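Local structure of L544 (Acanthamoeba polyphaga mimivirus, 4AMQ) at residues E243-F246 / M247-L251; Q359-K362 / Y363-Y367; K324-E327 / V328-S332. The protein is a virion-associated nucleotidyl transferase that binds manganese and magnesium ions and may take part in transcription-coupled DNA repair. One frame throughout, in Å; residues are numbered along the deposited sequence.

In the fold
Contacts 1 and 2 belong to one packed region of the helical domain, their centres 9 Å apart, whereas contact 3 sits on a remote surface helix, 35 to 37 Å from both between centres. In contact 1, partly buried, a turn enters helix 248-254; Met247 and Tyr245 are buried, Phe246 and Phe249 partly exposed. Contact 2 is a surface contact on the C-terminal part of helix 334-368, with Lys361, Lys362 and Arg366 exposed and Phe364 and Tyr363 turned toward neighbouring helices; Met247 and Leu251 of contact 1 pack on Phe364. Helix 334-368 also receives contact 3 near its other end, where helix 319-331 lies against it. There the chemistry is amide and hydroxyl hydrogen bonding rather than ring packing.

Contact 1: residues E243-F246 / M247-L251; sequences EYYF and MLFPL
The entry into helix 248-254 is a type I beta turn from Tyr245 to Leu248, and around it Tyr245, Phe246 and Phe249 gather as an aromatic cluster. Phe249 turns its edge to the face of Tyr245 in a T-shaped pair, with planes at 81° and Phe249 CE1 3.9 Å from Tyr245 CE2, toward the rim of the tyrosine ring. Tyr245 CG stands anti to its own N (chi1 174°), which brings CD2 of its ring over the centre of one face of Phe246. The rings of Phe246 and Phe249 are almost parallel but have little overlap, their centroids 5.9 Å from each other.

The turn is closed by Leu248 N bonding to Tyr245 O at 3.2 Å, the donor well above the carbonyl plane. Phe249 N meets Phe246 O in a similar way, while Met247 N reaches Glu243 O at 3.0 Å, nearly along the C=O axis. Within this helical domain, the turn packs on helices 259-272, 274-292 and 334-368; Tyr245 OH bonds to Ile269 O, so a tyrosine can bury its ring and still satisfy its hydroxyl.

Met247 makes a Met-aromatic contact: SD approaches Tyr244 CD1 at 3.7 Å, obliquely to the ring. The two side chains run side by side, and the bend at chi3 (69°) brings CE to 4.0 Å from Tyr244 CD1. An unbranched, flexible methionine suits this buried place, where it also touches Leu237, Tyr240 and Phe364.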
loop_
_atom_site.group_PDB
_atom_site.type_symbol
_atom_site.label_atom_id
_atom_site.label_comp_id
_atom_site.label_asym_id
_atom_site.label_seq_id
_atom_site.Cartn_x
_atom_site.Cartn_y
_atom_site.Cartn_z
ATOM N N GLU A 243 -6.318 0.276 18.233
ATOM C CA GLU A 243 -5.201 0.855 17.493
ATOM C C GLU A 243 -5.313 2.375 17.553
ATOM O O GLU A 243 -5.765 3.012 16.601
ATOM C CB GLU A 243 -5.214 0.390 16.034
ATOM C CG GLU A 243 -5.019 -1.106 15.837
ATOM C CD GLU A 243 -6.311 -1.890 15.945
ATOM O OE1 GLU A 243 -7.382 -1.265 16.095
ATOM O OE2 GLU A 243 -6.256 -3.138 15.875
ATOM N N TYR A 244 -4.892 2.947 18.675
ATOM C CA TYR A 244 -5.167 4.348 18.985
ATOM C C TYR A 244 -4.541 5.356 18.025
ATOM O O TYR A 244 -5.052 6.461 17.865
ATOM C CB TYR A 244 -4.767 4.656 20.430
ATOM C CG TYR A 244 -5.592 3.892 21.443
ATOM C CD1 TYR A 244 -6.981 3.943 21.413
ATOM C CD2 TYR A 244 -4.985 3.099 22.410
ATOM C CE1 TYR A 244 -7.743 3.239 22.329
ATOM C CE2 TYR A 244 -5.738 2.390 23.330
ATOM C CZ TYR A 244 -7.116 2.464 23.285
ATOM O OH TYR A 244 -7.870 1.761 24.197
ATOM N N TYR A 245 -3.435 4.981 17.392
ATOM C CA TYR A 245 -2.806 5.856 16.412
ATOM C C TYR A 245 -3.653 5.960 15.147
ATOM O O TYR A 245 -3.874 7.050 14.621
ATOM C CB TYR A 245 -1.407 5.362 16.058
ATOM C CG TYR A 245 -0.766 6.152 14.945
ATOM C CD1 TYR A 245 -0.406 7.478 15.133
ATOM C CD2 TYR A 245 -0.523 5.576 13.706
ATOM C CE1 TYR A 245 0.177 8.207 14.125
ATOM C CE2 TYR A 245 0.067 6.300 12.685
ATOM C CZ TYR A 245 0.415 7.614 12.903
ATOM O OH TYR A 245 1.004 8.344 11.897
ATOM N N PHE A 246 -4.126 4.817 14.666
ATOM C CA PHE A 246 -4.920 4.787 13.447
ATOM C C PHE A 246 -6.352 5.272 13.676
ATOM O O PHE A 246 -7.044 5.657 12.734
ATOM C CB PHE A 246 -4.885 3.391 12.822
ATOM C CG PHE A 246 -3.521 2.995 12.323
ATOM C CD1 PHE A 246 -3.074 3.422 11.081
ATOM C CD2 PHE A 246 -2.679 2.218 13.102
ATOM C CE1 PHE A 246 -1.816 3.071 10.621
ATOM C CE2 PHE A 246 -1.420 1.866 12.647
ATOM C CZ PHE A 246 -0.989 2.291 11.404
ATOM N N MET A 247 -6.781 5.270 14.934
ATOM C CA MET A 247 -8.098 5.781 15.290
ATOM C C MET A 247 -8.112 7.308 15.302
ATOM O O MET A 247 -9.172 7.923 15.395
ATOM C CB MET A 247 -8.541 5.224 16.644
ATOM C CG MET A 247 -8.729 3.712 16.644
ATOM S SD MET A 247 -8.649 2.971 18.288
ATOM C CE MET A 247 -10.153 3.608 19.027
ATOM N N LEU A 248 -6.932 7.916 15.206
ATOM C CA LEU A 248 -6.832 9.365 15.072
ATOM C C LEU A 248 -7.253 9.811 13.675
ATOM O O LEU A 248 -7.689 10.944 13.486
ATOM C CB LEU A 248 -5.402 9.843 15.346
ATOM C CG LEU A 248 -4.849 9.727 16.768
ATOM C CD1 LEU A 248 -3.388 10.145 16.790
ATOM C CD2 LEU A 248 -5.659 10.563 17.747
ATOM N N PHE A 249 -7.110 8.914 12.701
ATOM C CA PHE A 249 -7.441 9.216 11.310
ATOM C C PHE A 249 -8.934 9.509 11.108
ATOM O O PHE A 249 -9.289 10.447 10.395
ATOM C CB PHE A 249 -6.980 8.087 10.378
ATOM C CG PHE A 249 -5.486 8.015 10.196
ATOM C CD1 PHE A 249 -4.654 7.724 11.264
ATOM C CD2 PHE A 249 -4.915 8.247 8.953
ATOM C CE1 PHE A 249 -3.276 7.661 11.094
ATOM C CE2 PHE A 249 -3.542 8.186 8.779
ATOM C CZ PHE A 249 -2.723 7.891 9.850
ATOM N N PRO A 250 -9.815 8.701 11.718
ATOM C CA PRO A 250 -11.236 9.075 11.674
ATOM C C PRO A 250 -11.475 10.423 12.355
ATOM O O PRO A 250 -12.282 11.220 11.876
ATOM C CB PRO A 250 -11.919 7.955 12.464
ATOM C CG PRO A 250 -11.003 6.784 12.318
ATOM C CD PRO A 250 -9.613 7.362 12.300
ATOM N N LEU A 251 -10.769 10.679 13.454
ATOM C CA LEU A 251 -10.911 11.947 14.162
ATOM C C LEU A 251 -10.477 13.121 13.290
ATOM O O LEU A 251 -11.120 14.167 13.284
ATOM C CB LEU A 251 -10.114 11.940 15.468
ATOM C CG LEU A 251 -10.499 10.892 16.514
ATOM C CD1 LEU A 251 -9.710 11.113 17.796
ATOM C CD2 LEU A 251 -11.994 10.927 16.791
#

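Contact 2: residues Q359-K362 / Y363-Y367; sequences QSKK and YFTRY
Lys362 lays its aliphatic chain over one face of the Tyr363 ring, a CH-pi contact between successive residues of helix 334-368. Its CE stands over the face, 4.2 Å from the ring centroid and displaced toward the rim. Two torsions set this up: CG takes the position between N and the carbonyl carbon (chi1 42°), and the chain then bends at chi3 (-69°), so that lysine and tyrosine run side by side in the same direction. A long methylene chain suits the place, because it can cover the ring while its ammonium end stays at the surface. At the ring edge, in its plane, lies the backbone oxygen of Gln359, 3.5 Å from Tyr363 CE2.

Farther along, Thr365 folds its hydroxyl back on the helix. OG1 gives its proton to Lys362 O at 2.9 Å, and Arg366 N reaches the same oxygen from the same face of the carbonyl plane, also at 2.9 Å; two bonds thus grip one acceptor. Thr365 N completes an almost straight bond (177°) to Lys361 O. Arg366 NH2 lies 4.5 Å from Lys362 NZ, a proximity of like charges that is probably eased by solvent at this exposed site.

Ser360 bonds through OG to Val356 O, one turn back, and packs on Tyr245. Phe364 instead directs its ring to Met247 and to Leu251 of helix 248-254, while Tyr363 rests on Ile268 and Lys272 of helix 259-272, so this part of the long helix faces both shorter helices.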
loop_
_atom_site.group_PDB
_atom_site.type_symbol
_atom_site.label_atom_id
_atom_site.label_comp_id
_atom_site.label_asym_id
_atom_site.label_seq_id
_atom_site.Cartn_x
_atom_site.Cartn_y
_atom_site.Cartn_z
ATOM N N GLN A 359 1.540 5.315 22.613
ATOM C CA GLN A 359 1.855 6.734 22.728
ATOM C C GLN A 359 0.740 7.610 22.170
ATOM O O GLN A 359 0.762 8.831 22.331
ATOM C CB GLN A 359 3.159 7.054 21.995
ATOM C CG GLN A 359 4.383 6.326 22.526
ATOM C CD GLN A 359 5.617 6.608 21.696
ATOM O OE1 GLN A 359 6.119 7.734 21.665
ATOM N NE2 GLN A 359 6.107 5.588 21.002
ATOM N N SER A 360 -0.232 6.985 21.510
ATOM C CA SER A 360 -1.301 7.727 20.846
ATOM C C SER A 360 -2.600 7.757 21.649
ATOM O O SER A 360 -3.458 8.604 21.412
ATOM C CB SER A 360 -1.574 7.147 19.456
ATOM O OG SER A 360 -0.555 7.505 18.543
ATOM N N LYS A 361 -2.737 6.834 22.598
ATOM C CA LYS A 361 -3.994 6.645 23.318
ATOM C C LYS A 361 -4.537 7.923 23.941
ATOM O O LYS A 361 -5.746 8.158 23.927
ATOM C CB LYS A 361 -3.842 5.563 24.391
ATOM C CG LYS A 361 -5.087 5.359 25.247
ATOM C CD LYS A 361 -4.929 4.185 26.205
ATOM C CE LYS A 361 -6.089 4.120 27.187
ATOM N NZ LYS A 361 -7.418 4.050 26.511
ATOM N N LYS A 362 -3.642 8.743 24.484
ATOM C CA LYS A 362 -4.037 9.966 25.171
ATOM C C LYS A 362 -4.532 11.035 24.208
ATOM O O LYS A 362 -5.463 11.780 24.522
ATOM C CB LYS A 362 -2.875 10.507 26.000
ATOM C CG LYS A 362 -1.542 10.427 25.286
ATOM C CD LYS A 362 -0.436 11.112 26.075
ATOM C CE LYS A 362 -0.637 12.612 26.111
ATOM N NZ LYS A 362 0.580 13.330 26.583
ATOM N N TYR A 363 -3.906 11.119 23.037
ATOM C CA TYR A 363 -4.354 12.071 22.031
ATOM C C TYR A 363 -5.703 11.653 21.471
ATOM O O TYR A 363 -6.511 12.494 21.079
ATOM C CB TYR A 363 -3.323 12.216 20.919
ATOM C CG TYR A 363 -2.002 12.721 21.431
ATOM C CD1 TYR A 363 -1.781 14.079 21.605
ATOM C CD2 TYR A 363 -0.981 11.840 21.763
ATOM C CE1 TYR A 363 -0.580 14.549 22.086
ATOM C CE2 TYR A 363 0.225 12.301 22.247
ATOM C CZ TYR A 363 0.420 13.657 22.406
ATOM O OH TYR A 363 1.618 14.132 22.887
ATOM N N PHE A 364 -5.945 10.349 21.433
ATOM C CA PHE A 364 -7.246 9.852 21.035
ATOM C C PHE A 364 -8.296 10.257 22.063
ATOM O O PHE A 364 -9.262 10.947 21.736
ATOM C CB PHE A 364 -7.232 8.334 20.878
ATOM C CG PHE A 364 -8.584 7.755 20.579
ATOM C CD1 PHE A 364 -9.149 7.902 19.323
ATOM C CD2 PHE A 364 -9.297 7.083 21.557
ATOM C CE1 PHE A 364 -10.398 7.380 19.045
ATOM C CE2 PHE A 364 -10.546 6.558 21.284
ATOM C CZ PHE A 364 -11.096 6.708 20.027
ATOM N N THR A 365 -8.097 9.827 23.307
ATOM C CA THR A 365 -9.044 10.113 24.381
ATOM C C THR A 365 -9.330 11.607 24.497
ATOM O O THR A 365 -10.461 12.012 24.760
ATOM C CB THR A 365 -8.550 9.571 25.740
ATOM O OG1 THR A 365 -7.284 10.160 26.065
ATOM C CG2 THR A 365 -8.402 8.054 25.690
ATOM N N ARG A 366 -8.301 12.421 24.289
ATOM C CA ARG A 366 -8.441 13.872 24.350
ATOM C C ARG A 366 -9.404 14.412 23.298
ATOM O O ARG A 366 -10.301 15.196 23.608
ATOM C CB ARG A 366 -7.081 14.542 24.179
ATOM C CG ARG A 366 -7.163 16.037 23.939
ATOM C CD ARG A 366 -5.788 16.615 23.685
ATOM N NE ARG A 366 -4.862 16.283 24.764
ATOM C CZ ARG A 366 -3.558 16.532 24.730
ATOM N NH1 ARG A 366 -3.019 17.116 23.667
ATOM N NH2 ARG A 366 -2.790 16.195 25.759
ATOM N N TYR A 367 -9.213 13.998 22.048
ATOM C CA TYR A 367 -10.022 14.515 20.951
ATOM C C TYR A 367 -11.384 13.831 20.833
ATOM O O TYR A 367 -12.351 14.437 20.368
ATOM C CB TYR A 367 -9.247 14.469 19.630
ATOM C CG TYR A 367 -8.106 15.460 19.593
ATOM C CD1 TYR A 367 -8.330 16.791 19.267
ATOM C CD2 TYR A 367 -6.808 15.072 19.901
ATOM C CE1 TYR A 367 -7.294 17.706 19.239
ATOM C CE2 TYR A 367 -5.766 15.979 19.878
ATOM C CZ TYR A 367 -6.014 17.293 19.547
ATOM O OH TYR A 367 -4.981 18.200 19.524
#

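Contact 3: residues K324-E327 / V328-S332; sequences KIQE and VSNNS
The amides of Gln326 and Asn330 are turned 59° against each other, with one N-H of Gln326 pointing at Asn330 OD1. Gln326 NE2 donates to Asn330 OD1 at 3.1 Å, with the acceptor close to the plane of the glutamine amide, 15° out of it, and the donor tilted from the asparagine carbonyl plane. Gln326 has CG anti to N and then folds at chi2 (60°), which swings the amide along the helix toward the residue four places on. Such long and short polar side chains suit an exposed face, where they can bond to each other or to water.

These residues belong to the C-terminal part of helix 319-331, on the outer edge of the helical domain. Its main-chain bonds run in i to i+4 fashion: Val328 N to Lys324 O at 3.2 Å, and Asn331 N to Glu327 O at 3.1 Å. Ser329 doubles one of them. Its OG, held beside its own N, gives its proton to Ile325 O at 2.9 Å, while Ser329 N reaches that oxygen at 3.2 Å from the opposite face of the carbonyl plane. Serine's short side chain puts its hydroxyl within reach of the carbonyl one turn back.

Trp341 NE1 of helix 334-368 adds weak hydrogen bonds to Ser329 OG and Ile325 O. On the side facing that helix the branched Val328 lies against Trp341 and Leu344, and the buried Ile325 reaches Ile304 and Ile308 of helix 297-311.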
loop_
_atom_site.group_PDB
_atom_site.type_symbol
_atom_site.label_atom_id
_atom_site.label_comp_id
_atom_site.label_asym_id
_atom_site.label_seq_id
_atom_site.Cartn_x
_atom_site.Cartn_y
_atom_site.Cartn_z
ATOM N N LYS A 324 18.821 -9.024 16.498
ATOM C CA LYS A 324 18.541 -10.252 15.757
ATOM C C LYS A 324 18.682 -10.049 14.247
ATOM O O LYS A 324 19.099 -10.954 13.525
ATOM C CB LYS A 324 17.139 -10.773 16.082
ATOM C CG LYS A 324 16.997 -11.359 17.476
ATOM C CD LYS A 324 15.817 -12.332 17.564
ATOM C CE LYS A 324 14.477 -11.654 17.344
ATOM N NZ LYS A 324 13.347 -12.636 17.327
ATOM N N ILE A 325 18.334 -8.857 13.771
ATOM C CA ILE A 325 18.446 -8.548 12.350
ATOM C C ILE A 325 19.912 -8.422 11.940
ATOM O O ILE A 325 20.293 -8.848 10.850
ATOM C CB ILE A 325 17.646 -7.273 11.984
ATOM C CG1 ILE A 325 16.161 -7.609 11.840
ATOM C CG2 ILE A 325 18.148 -6.657 10.699
ATOM C CD1 ILE A 325 15.249 -6.396 11.845
ATOM N N GLN A 326 20.732 -7.853 12.820
ATOM C CA GLN A 326 22.158 -7.728 12.553
ATOM C C GLN A 326 22.831 -9.099 12.498
ATOM O O GLN A 326 23.663 -9.344 11.632
ATOM C CB GLN A 326 22.826 -6.838 13.602
ATOM C CG GLN A 326 24.285 -6.529 13.313
ATOM C CD GLN A 326 24.485 -5.798 11.995
ATOM O OE1 GLN A 326 23.910 -4.733 11.767
ATOM N NE2 GLN A 326 25.299 -6.375 11.117
ATOM N N GLU A 327 22.462 -9.994 13.410
ATOM C CA GLU A 327 23.033 -11.340 13.420
ATOM C C GLU A 327 22.650 -12.147 12.183
ATOM O O GLU A 327 23.392 -13.035 11.768
ATOM C CB GLU A 327 22.644 -12.093 14.693
ATOM C CG GLU A 327 23.117 -11.419 15.976
ATOM C CD GLU A 327 24.626 -11.297 16.050
ATOM O OE1 GLU A 327 25.327 -12.199 15.543
ATOM O OE2 GLU A 327 25.108 -10.292 16.609
ATOM N N VAL A 328 21.494 -11.848 11.597
ATOM C CA VAL A 328 21.137 -12.451 10.318
ATOM C C VAL A 328 22.107 -11.966 9.249
ATOM O O VAL A 328 22.682 -12.765 8.505
ATOM C CB VAL A 328 19.701 -12.096 9.883
ATOM C CG1 VAL A 328 19.507 -12.384 8.395
ATOM C CG2 VAL A 328 18.678 -12.860 10.717
ATOM N N SER A 329 22.286 -10.650 9.186
ATOM C CA SER A 329 23.165 -10.021 8.205
ATOM C C SER A 329 24.596 -10.531 8.312
ATOM O O SER A 329 25.441 -10.193 7.486
ATOM C CB SER A 329 23.155 -8.499 8.381
ATOM O OG SER A 329 21.839 -8.021 8.593
ATOM N N ASN A 330 24.865 -11.340 9.332
ATOM C CA ASN A 330 26.216 -11.824 9.581
ATOM C C ASN A 330 26.405 -13.309 9.285
ATOM O O ASN A 330 27.431 -13.708 8.732
ATOM C CB ASN A 330 26.639 -11.508 11.021
ATOM C CG ASN A 330 26.799 -10.017 11.272
ATOM O OD1 ASN A 330 26.421 -9.189 10.442
ATOM N ND2 ASN A 330 27.359 -9.668 12.425
ATOM N N ASN A 331 25.419 -14.128 9.647
ATOM C CA ASN A 331 25.546 -15.577 9.501
ATOM C C ASN A 331 24.572 -16.246 8.527
ATOM O O ASN A 331 24.464 -17.473 8.487
ATOM C CB ASN A 331 25.495 -16.263 10.865
ATOM C CG ASN A 331 26.748 -16.020 11.677
ATOM O OD1 ASN A 331 27.367 -14.960 11.575
ATOM N ND2 ASN A 331 27.140 -17.005 12.479
ATOM N N SER A 332 23.868 -15.436 7.744
ATOM C CA SER A 332 23.069 -15.948 6.639
ATOM C C SER A 332 23.602 -15.369 5.342
ATOM O O SER A 332 24.393 -14.428 5.354
ATOM C CB SER A 332 21.592 -15.586 6.810
ATOM O OG SER A 332 20.957 -16.457 7.731
#